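Local coordinates for protein Poly(A) ribonuclease POP2 (Saccharomyces cerevisiae, PDB 1UOC) that degrades RNA from the 3' end, preferring poly(A), as the RNase domain of a probably catalytic subunit of the CCR4-NOT mRNA deadenylase, at residues A[64-67]-A[68-72]; A[112-115]-A[116-119]; A[226-229]-A[230-233]. All coordinates share one frame; numbering follows the deposited sequence.

Interaction 1: A[64-67]-A[68-72]; sequences YHYQ and TMRAN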
ATOM      1  N   TYR A  64      15.350   5.712 -14.813  1.00 67.14           N
ATOM      2  CA  TYR A  64      14.927   4.535 -15.557  1.00 67.73           C
ATOM      3  C   TYR A  64      13.680   3.953 -14.895  1.00 66.60           C
ATOM      4  O   TYR A  64      12.708   3.626 -15.573  1.00 65.62           O
ATOM      5  CB  TYR A  64      16.022   3.463 -15.593  1.00 69.21           C
ATOM      6  CG  TYR A  64      15.544   2.201 -16.276  1.00 71.26           C
ATOM      7  CD1 TYR A  64      15.129   2.226 -17.608  1.00 72.54           C
ATOM      8  CD2 TYR A  64      15.420   1.003 -15.573  1.00 72.59           C
ATOM      9  CE1 TYR A  64      14.594   1.098 -18.224  1.00 73.91           C
ATOM     10  CE2 TYR A  64      14.884  -0.139 -16.181  1.00 74.49           C
ATOM     11  CZ  TYR A  64      14.471  -0.080 -17.507  1.00 74.61           C
ATOM     12  OH  TYR A  64      13.914  -1.184 -18.116  1.00 74.78           O
ATOM     13  N   HIS A  65      13.715   3.826 -13.568  1.00 65.75           N
ATOM     14  CA  HIS A  65      12.578   3.293 -12.820  1.00 65.64           C
ATOM     15  C   HIS A  65      11.332   4.147 -13.038  1.00 63.04           C
ATOM     16  O   HIS A  65      10.236   3.620 -13.254  1.00 62.81           O
ATOM     17  CB  HIS A  65      12.901   3.223 -11.320  1.00 69.34           C
ATOM     18  CG  HIS A  65      13.918   2.180 -10.969  1.00 73.48           C
ATOM     19  ND1 HIS A  65      13.816   0.873 -11.393  1.00 74.66           N
ATOM     20  CD2 HIS A  65      15.050   2.251 -10.228  1.00 75.35           C
ATOM     21  CE1 HIS A  65      14.843   0.181 -10.929  1.00 76.47           C
ATOM     22  NE2 HIS A  65      15.606   0.993 -10.220  1.00 77.06           N
ATOM     23  N   TYR A  66      11.503   5.465 -12.983  1.00 59.76           N
ATOM     24  CA  TYR A  66      10.387   6.375 -13.188  1.00 57.03           C
ATOM     25  C   TYR A  66       9.832   6.293 -14.615  1.00 56.14           C
ATOM     26  O   TYR A  66       8.618   6.305 -14.815  1.00 54.52           O
ATOM     27  CB  TYR A  66      10.804   7.815 -12.889  1.00 56.31           C
ATOM     28  CG  TYR A  66       9.860   8.819 -13.500  1.00 55.79           C
ATOM     29  CD1 TYR A  66       8.544   8.934 -13.049  1.00 55.33           C
ATOM     30  CD2 TYR A  66      10.246   9.568 -14.609  1.00 54.50           C
ATOM     31  CE1 TYR A  66       7.629   9.762 -13.703  1.00 56.05           C
ATOM     32  CE2 TYR A  66       9.347  10.398 -15.263  1.00 56.42           C
ATOM     33  CZ  TYR A  66       8.038  10.490 -14.812  1.00 56.58           C
ATOM     34  OH  TYR A  66       7.143  11.285 -15.497  1.00 57.34           O
ATOM     35  N   GLN A  67      10.721   6.221 -15.602  1.00 56.07           N
ATOM     36  CA  GLN A  67      10.305   6.139 -17.000  1.00 56.40           C
ATOM     37  C   GLN A  67       9.636   4.813 -17.324  1.00 55.22           C
ATOM     38  O   GLN A  67       8.744   4.745 -18.165  1.00 54.28           O
ATOM     39  CB  GLN A  67      11.505   6.348 -17.933  1.00 59.66           C
ATOM     40  CG  GLN A  67      11.782   7.812 -18.248  1.00 62.67           C
ATOM     41  CD  GLN A  67      10.586   8.491 -18.893  1.00 65.64           C
ATOM     42  OE1 GLN A  67      10.559   9.713 -19.046  1.00 68.89           O
ATOM     43  NE2 GLN A  67       9.587   7.696 -19.279  1.00 67.26           N
ATOM     44  N   THR A  68      10.084   3.762 -16.650  1.00 55.34           N
ATOM     45  CA  THR A  68       9.539   2.427 -16.838  1.00 56.25           C
ATOM     46  C   THR A  68       8.130   2.423 -16.274  1.00 57.58           C
ATOM     47  O   THR A  68       7.215   1.820 -16.830  1.00 56.78           O
ATOM     48  CB  THR A  68      10.373   1.375 -16.070  1.00 56.26           C
ATOM     49  OG1 THR A  68      11.697   1.319 -16.615  1.00 56.02           O
ATOM     50  CG2 THR A  68       9.722   0.000 -16.157  1.00 56.09           C
ATOM     51  N   MET A  69       7.969   3.112 -15.152  1.00 59.36           N
ATOM     52  CA  MET A  69       6.680   3.183 -14.488  1.00 60.74           C
ATOM     53  C   MET A  69       5.696   4.059 -15.250  1.00 60.70           C
ATOM     54  O   MET A  69       4.525   3.713 -15.378  1.00 61.45           O
ATOM     55  CB  MET A  69       6.862   3.699 -13.057  1.00 60.27           C
ATOM     56  CG  MET A  69       5.562   3.867 -12.285  1.00 61.16           C
ATOM     57  SD  MET A  69       5.197   5.595 -11.973  1.00 61.66           S
ATOM     58  CE  MET A  69       4.288   6.045 -13.394  1.00 59.30           C
ATOM     59  N   ARG A  70       6.173   5.186 -15.766  1.00 62.54           N
ATOM     60  CA  ARG A  70       5.315   6.111 -16.506  1.00 65.13           C
ATOM     61  C   ARG A  70       4.816   5.484 -17.797  1.00 64.63           C
ATOM     62  O   ARG A  70       3.687   5.719 -18.218  1.00 63.81           O
ATOM     63  CB  ARG A  70       6.076   7.407 -16.814  1.00 67.28           C
ATOM     64  CG  ARG A  70       5.196   8.565 -17.266  1.00 71.89           C
ATOM     65  CD  ARG A  70       4.954   8.557 -18.765  1.00 76.25           C
ATOM     66  NE  ARG A  70       6.192   8.754 -19.518  1.00 80.77           N
ATOM     67  CZ  ARG A  70       6.988   9.816 -19.398  1.00 82.20           C
ATOM     68  NH1 ARG A  70       8.092   9.906 -20.128  1.00 82.55           N
ATOM     69  NH2 ARG A  70       6.685  10.786 -18.545  1.00 83.91           N
ATOM     70  N   ALA A  71       5.669   4.676 -18.412  1.00 65.63           N
ATOM     71  CA  ALA A  71       5.337   4.006 -19.659  1.00 67.47           C
ATOM     72  C   ALA A  71       4.419   2.809 -19.436  1.00 68.70           C
ATOM     73  O   ALA A  71       3.901   2.235 -20.393  1.00 68.36           O
ATOM     74  CB  ALA A  71       6.620   3.557 -20.356  1.00 66.35           C
ATOM     75  N   ASN A  72       4.205   2.441 -18.177  1.00 71.03           N
ATOM     76  CA  ASN A  72       3.364   1.291 -17.863  1.00 73.11           C
ATOM     77  C   ASN A  72       2.067   1.580 -17.109  1.00 75.19           C
ATOM     78  O   ASN A  72       1.089   0.850 -17.260  1.00 75.25           O
ATOM     79  CB  ASN A  72       4.160   0.252 -17.060  1.00 72.59           C
ATOM     80  CG  ASN A  72       5.233  -0.434 -17.883  1.00 73.51           C
ATOM     81  OD1 ASN A  72       4.981  -0.885 -19.002  1.00 72.60           O
ATOM     82  ND2 ASN A  72       6.437  -0.534 -17.325  1.00 72.99           N
TER

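Interaction 2: A[112-115]-A[116-119]; sequences IMST and ESLE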
ATOM      1  N   ILE A 112      -5.799  -8.638 -22.488  1.00 86.65           N
ATOM      2  CA  ILE A 112      -4.539  -8.057 -22.007  1.00 87.44           C
ATOM      3  C   ILE A 112      -3.549  -8.931 -21.207  1.00 87.02           C
ATOM      4  O   ILE A 112      -2.475  -8.453 -20.832  1.00 87.25           O
ATOM      5  CB  ILE A 112      -4.847  -6.737 -21.187  1.00 88.90           C
ATOM      6  CG1 ILE A 112      -5.278  -5.618 -22.146  1.00 89.93           C
ATOM      7  CG2 ILE A 112      -3.632  -6.269 -20.389  1.00 89.08           C
ATOM      8  CD1 ILE A 112      -6.689  -5.754 -22.695  1.00 90.84           C
ATOM      9  N   MET A 113      -3.860 -10.202 -20.961  1.00 86.04           N
ATOM     10  CA  MET A 113      -2.925 -11.026 -20.185  1.00 84.00           C
ATOM     11  C   MET A 113      -2.462 -12.372 -20.735  1.00 79.94           C
ATOM     12  O   MET A 113      -3.070 -12.933 -21.650  1.00 78.97           O
ATOM     13  CB  MET A 113      -3.479 -11.255 -18.782  1.00 88.04           C
ATOM     14  CG  MET A 113      -3.235 -10.110 -17.829  1.00 93.27           C
ATOM     15  SD  MET A 113      -3.876 -10.482 -16.192  1.00 98.67           S
ATOM     16  CE  MET A 113      -5.597  -9.940 -16.393  1.00 98.05           C
ATOM     17  N   SER A 114      -1.370 -12.873 -20.149  1.00 75.51           N
ATOM     18  CA  SER A 114      -0.791 -14.163 -20.514  1.00 70.43           C
ATOM     19  C   SER A 114      -1.410 -15.188 -19.571  1.00 68.33           C
ATOM     20  O   SER A 114      -1.905 -14.826 -18.506  1.00 67.99           O
ATOM     21  CB  SER A 114       0.730 -14.151 -20.335  1.00 68.94           C
ATOM     22  OG  SER A 114       1.095 -14.194 -18.969  1.00 64.52           O
ATOM     23  N   THR A 115      -1.378 -16.461 -19.951  1.00 66.11           N
ATOM     24  CA  THR A 115      -1.971 -17.504 -19.123  1.00 65.21           C
ATOM     25  C   THR A 115      -1.149 -17.768 -17.867  1.00 63.22           C
ATOM     26  O   THR A 115      -1.649 -18.311 -16.884  1.00 62.37           O
ATOM     27  CB  THR A 115      -2.151 -18.822 -19.920  1.00 64.95           C
ATOM     28  OG1 THR A 115      -1.044 -19.699 -19.677  1.00 66.35           O
ATOM     29  CG2 THR A 115      -2.234 -18.523 -21.413  1.00 63.65           C
ATOM     30  N   GLU A 116       0.119 -17.381 -17.916  1.00 63.05           N
ATOM     31  CA  GLU A 116       1.026 -17.543 -16.784  1.00 62.38           C
ATOM     32  C   GLU A 116       0.577 -16.586 -15.684  1.00 60.34           C
ATOM     33  O   GLU A 116       0.556 -16.935 -14.507  1.00 58.98           O
ATOM     34  CB  GLU A 116       2.459 -17.215 -17.220  1.00 64.39           C
ATOM     35  CG  GLU A 116       3.516 -17.288 -16.128  1.00 68.05           C
ATOM     36  CD  GLU A 116       4.937 -17.207 -16.688  1.00 71.98           C
ATOM     37  OE1 GLU A 116       5.328 -18.109 -17.464  1.00 73.54           O
ATOM     38  OE2 GLU A 116       5.663 -16.241 -16.356  1.00 71.66           O
ATOM     39  N   SER A 117       0.204 -15.378 -16.088  1.00 58.70           N
ATOM     40  CA  SER A 117      -0.259 -14.364 -15.156  1.00 60.28           C
ATOM     41  C   SER A 117      -1.660 -14.683 -14.656  1.00 60.25           C
ATOM     42  O   SER A 117      -1.927 -14.640 -13.457  1.00 59.79           O
ATOM     43  CB  SER A 117      -0.269 -12.992 -15.829  1.00 61.02           C
ATOM     44  OG  SER A 117       1.041 -12.593 -16.180  1.00 62.68           O
ATOM     45  N   LEU A 118      -2.554 -15.008 -15.583  1.00 60.79           N
ATOM     46  CA  LEU A 118      -3.924 -15.318 -15.220  1.00 62.37           C
ATOM     47  C   LEU A 118      -3.999 -16.556 -14.335  1.00 63.79           C
ATOM     48  O   LEU A 118      -4.793 -16.603 -13.393  1.00 63.97           O
ATOM     49  CB  LEU A 118      -4.779 -15.476 -16.482  1.00 61.47           C
ATOM     50  CG  LEU A 118      -4.914 -14.148 -17.247  1.00 60.65           C
ATOM     51  CD1 LEU A 118      -5.566 -14.367 -18.599  1.00 61.89           C
ATOM     52  CD2 LEU A 118      -5.718 -13.172 -16.413  1.00 58.32           C
ATOM     53  N   GLU A 119      -3.168 -17.552 -14.617  1.00 64.30           N
ATOM     54  CA  GLU A 119      -3.163 -18.758 -13.800  1.00 65.30           C
ATOM     55  C   GLU A 119      -2.518 -18.433 -12.458  1.00 65.01           C
ATOM     56  O   GLU A 119      -2.900 -18.976 -11.422  1.00 64.60           O
ATOM     57  CB  GLU A 119      -2.404 -19.885 -14.511  1.00 67.31           C
ATOM     58  CG  GLU A 119      -3.209 -20.531 -15.635  1.00 69.63           C
ATOM     59  CD  GLU A 119      -4.431 -21.285 -15.121  1.00 71.37           C
ATOM     60  OE1 GLU A 119      -4.339 -22.520 -14.944  1.00 71.91           O
ATOM     61  OE2 GLU A 119      -5.476 -20.642 -14.878  1.00 71.14           O
TER

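Interaction 3: A[226-229]-A[230-233]; sequences QYSL and TTLA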
ATOM      1  N   GLN A 226      17.906 -10.066   2.327  1.00 68.53           N
ATOM      2  CA  GLN A 226      16.850  -9.733   1.372  1.00 66.26           C
ATOM      3  C   GLN A 226      16.088  -8.522   1.881  1.00 64.56           C
ATOM      4  O   GLN A 226      16.176  -8.175   3.062  1.00 63.12           O
ATOM      5  CB  GLN A 226      15.889 -10.914   1.201  1.00 67.71           C
ATOM      6  CG  GLN A 226      14.869 -10.757   0.081  1.00 70.15           C
ATOM      7  CD  GLN A 226      15.495 -10.716  -1.314  1.00 72.62           C
ATOM      8  OE1 GLN A 226      14.784 -10.689  -2.324  1.00 73.72           O
ATOM      9  NE2 GLN A 226      16.825 -10.711  -1.375  1.00 71.90           N
ATOM     10  N   TYR A 227      15.337  -7.883   0.988  1.00 63.06           N
ATOM     11  CA  TYR A 227      14.567  -6.702   1.351  1.00 60.37           C
ATOM     12  C   TYR A 227      13.073  -6.872   1.120  1.00 58.26           C
ATOM     13  O   TYR A 227      12.331  -5.889   1.137  1.00 59.75           O
ATOM     14  CB  TYR A 227      15.075  -5.497   0.562  1.00 61.76           C
ATOM     15  CG  TYR A 227      16.540  -5.199   0.791  1.00 62.95           C
ATOM     16  CD1 TYR A 227      17.340  -4.707  -0.240  1.00 63.88           C
ATOM     17  CD2 TYR A 227      17.128  -5.408   2.038  1.00 63.20           C
ATOM     18  CE1 TYR A 227      18.691  -4.433  -0.039  1.00 64.42           C
ATOM     19  CE2 TYR A 227      18.480  -5.134   2.252  1.00 64.96           C
ATOM     20  CZ  TYR A 227      19.256  -4.648   1.208  1.00 64.86           C
ATOM     21  OH  TYR A 227      20.593  -4.378   1.413  1.00 65.88           O
ATOM     22  N   SER A 228      12.625  -8.108   0.909  1.00 54.15           N
ATOM     23  CA  SER A 228      11.198  -8.346   0.692  1.00 51.07           C
ATOM     24  C   SER A 228      10.404  -8.110   1.987  1.00 48.12           C
ATOM     25  O   SER A 228      10.950  -8.182   3.090  1.00 45.41           O
ATOM     26  CB  SER A 228      10.954  -9.775   0.185  1.00 48.99           C
ATOM     27  OG  SER A 228      11.012 -10.714   1.245  1.00 49.41           O
ATOM     28  N   LEU A 229       9.119  -7.811   1.837  1.00 46.40           N
ATOM     29  CA  LEU A 229       8.250  -7.573   2.982  1.00 45.67           C
ATOM     30  C   LEU A 229       8.244  -8.857   3.829  1.00 44.65           C
ATOM     31  O   LEU A 229       8.217  -8.811   5.061  1.00 42.12           O
ATOM     32  CB  LEU A 229       6.829  -7.264   2.485  1.00 44.19           C
ATOM     33  CG  LEU A 229       5.843  -6.358   3.240  1.00 44.81           C
ATOM     34  CD1 LEU A 229       4.462  -6.948   3.061  1.00 44.88           C
ATOM     35  CD2 LEU A 229       6.168  -6.243   4.721  1.00 43.37           C
ATOM     36  N   THR A 230       8.283 -10.000   3.154  1.00 45.02           N
ATOM     37  CA  THR A 230       8.263 -11.296   3.828  1.00 46.19           C
ATOM     38  C   THR A 230       9.452 -11.537   4.766  1.00 46.53           C
ATOM     39  O   THR A 230       9.252 -11.943   5.914  1.00 47.77           O
ATOM     40  CB  THR A 230       8.166 -12.450   2.802  1.00 45.31           C
ATOM     41  OG1 THR A 230       6.911 -12.366   2.111  1.00 47.19           O
ATOM     42  CG2 THR A 230       8.238 -13.792   3.499  1.00 47.62           C
ATOM     43  N   THR A 231      10.675 -11.285   4.301  1.00 45.52           N
ATOM     44  CA  THR A 231      11.840 -11.494   5.155  1.00 44.35           C
ATOM     45  C   THR A 231      11.844 -10.488   6.294  1.00 43.44           C
ATOM     46  O   THR A 231      12.328 -10.765   7.391  1.00 44.37           O
ATOM     47  CB  THR A 231      13.185 -11.439   4.342  1.00 45.24           C
ATOM     48  OG1 THR A 231      14.209 -10.809   5.121  1.00 44.32           O
ATOM     49  CG2 THR A 231      13.012 -10.707   3.043  1.00 46.80           C
ATOM     50  N   LEU A 232      11.275  -9.319   6.050  1.00 42.97           N
ATOM     51  CA  LEU A 232      11.203  -8.305   7.093  1.00 42.79           C
ATOM     52  C   LEU A 232      10.213  -8.790   8.152  1.00 42.90           C
ATOM     53  O   LEU A 232      10.481  -8.711   9.352  1.00 41.57           O
ATOM     54  CB  LEU A 232      10.742  -6.967   6.503  1.00 43.49           C
ATOM     55  CG  LEU A 232      10.741  -5.692   7.360  1.00 42.70           C
ATOM     56  CD1 LEU A 232       9.325  -5.333   7.711  1.00 44.94           C
ATOM     57  CD2 LEU A 232      11.586  -5.862   8.608  1.00 43.04           C
ATOM     58  N   ALA A 233       9.072  -9.313   7.703  1.00 43.08           N
ATOM     59  CA  ALA A 233       8.060  -9.821   8.627  1.00 44.01           C
ATOM     60  C   ALA A 233       8.604 -11.004   9.439  1.00 44.54           C
ATOM     61  O   ALA A 233       8.289 -11.148  10.619  1.00 43.92           O
ATOM     62  CB  ALA A 233       6.808 -10.230   7.865  1.00 41.98           C
TER

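Interaction 1: A[64-67]-A[68-72]
The carbonyl oxygen of Tyr64 is gripped twice by Thr68, through its backbone amide and through its hydroxyl. Thr68 N donates to Tyr64 O at 2.8 Å, the usual helical bond, while Thr68 OG1 donates to Tyr64 O at 2.7 Å from the other face of the carbonyl plane. With chi1 at -64°, OG1 stands anti to Thr68's own carbonyl carbon and beside its backbone N, which lets it reach back along the helix one turn. The same oxygen hangs over one face of the Tyr64 ring, off centre toward the rim, 3.2 Å from Tyr64 CZ. Because its proton is given to Tyr64 O, this second contact is packing of oxygen against ring.

Two residues along, Arg70 CB lies over one face of the Tyr66 ring, with the guanidinium plane turned 78° from the ring. Arg70 NH2 lies 3.1 Å from Tyr66 OH, but the angle is poor for a bond; NH2 instead donates to Asn181 O, which gives the guanidinium a backbone partner outside the helix. Gln67 and Arg70 run alongside each other in the same direction, their amide and guanidinium planes 68° apart. Arg70 NH1 sits almost equally near Gln67 OE1, at 2.7 Å, and Gln67 NE2, at 2.8 Å; it meets the end of the amide obliquely, at an angle poor for a bond to OE1. Arg70 N to Tyr66 O and Ala71 N to Gln67 O continue the backbone bonding.

Tyr66 leans on Tyr283, and Met69 on Met179 and Tyr165. Side-chain bonding of a threonine to the carbonyl four residues back is a common helix motif; here it lies in helix 61-73, between strands 40-48 and 77-86 of the DEDD nuclease domain.

Interaction 2: A[112-115]-A[116-119]
Met113 and Leu118 meet across the start of helix 115-123, their side chains slanting over one another. The end of the thioether is pressed hardest: Met113 CE is 3.2 Å from Leu118 CD2, tighter than ordinary van der Waals contact, and Met113 SD is 3.3 Å from the same methyl. Closer to the backbone, Met113 CB lies 3.6 Å from Leu118 CG. The methionine chain runs straight as far as SD and then bends at chi3 (-86°), which lays CE against the leucine branch. With an alanine at this leucine position both branch methyls go, which is likely to open a gap beside the Met113 thioether and leave its end freer to turn.

Beside this apolar pair, Ser114 and Ser117 share a hydroxyl-hydroxyl hydrogen bond, Ser114 OG to Ser117 OG at 3.2 Å, with either able to give the proton.

Backbone bonds place the residues that carry these side chains. Leu118 N donates to Ser114 O at 3.0 Å, nearly straight at 171°, so the leucine is held just where Met113 can reach it. Ser117 N adds a weak, bent bond to the same Ser114 O. Glu119 N to Thr115 O, at 2.8 Å, continues the helical bonding. Further out, the Glu119 carboxylate turns to Arg122 in a salt bridge along the same helix. The side chain of Ser117 is about 8 Å from that of Glu46, a predicted ligand of the catalytic metal.

Ser114 is the N-cap, Met113 directly precedes it and Leu118 is four residues beyond it: this apolar contact across a helix start is a hydrophobic staple.

Interaction 3: A[226-229]-A[230-233]
Gln226 and Thr231 cross at about a right angle, aliphatic against aliphatic: Gln226 CB is 3.4 Å and Gln226 CG 3.5 Å from Thr231 CG2. The glutamine bends at chi2 (66°), and its amide leads away from the helix. The threonine methyl also lies implausibly close to the Ser228 hydroxyl, so the exact placing of both groups is doubtful.

Ser228 is the N-cap. Its OG accepts from Thr231 N at 3.1 Å along a nearly straight line (167°), with the same reservation about the oxygen. Backbone bonds follow, Leu232 N to Ser228 O at 3.2 Å and Ala233 N to Leu229 O at 2.8 Å, and set the first turn of helix 229-235.

Leu229 and Leu232 are both buried; Leu229 CD2 and Leu232 CD1 are a loose 4.4 Å apart. Leu229 packs on Gln250 and Leu253 of helix 247-264, and Leu232 on Ser257 of that helix and on Tyr204. Gln250 is a predicted ligand of the catalytic metal, which would make Leu229 a second-shell neighbour of the site. Tyr227 points away from the helix; its carbonyl takes a hydrogen bond from Tyr161 OH, and its own hydroxyl is hydrogen-bonded to Gln208 O.

The chemistry is of two kinds: the serine, as modelled, gives an acceptor to an amide of the first turn, where no preceding helical carbonyl is available, while the two buried leucines pack this turn against helix 247-264.

How the interactions relate
The three contacts follow one another along the chain; none nests in or crosses another, and each is a local contact within eight or nine consecutive residues. Interaction 1 lies inside helix 61-73, between strands 40-48 and 77-86. Interaction 2 comes after strand 99-103 and marks where the loop enters helix 115-123. Interaction 3 is likewise a helix start, at 229-235, reached after the unmodelled residues 213-225 and ahead of helix 247-264. Their centres are 22 to 26 Å apart; the nearest atoms of interactions 1 and 2 are about 9 Å apart. None closes a long loop: the first lies within one helix and the other two join a loop to the helix it enters.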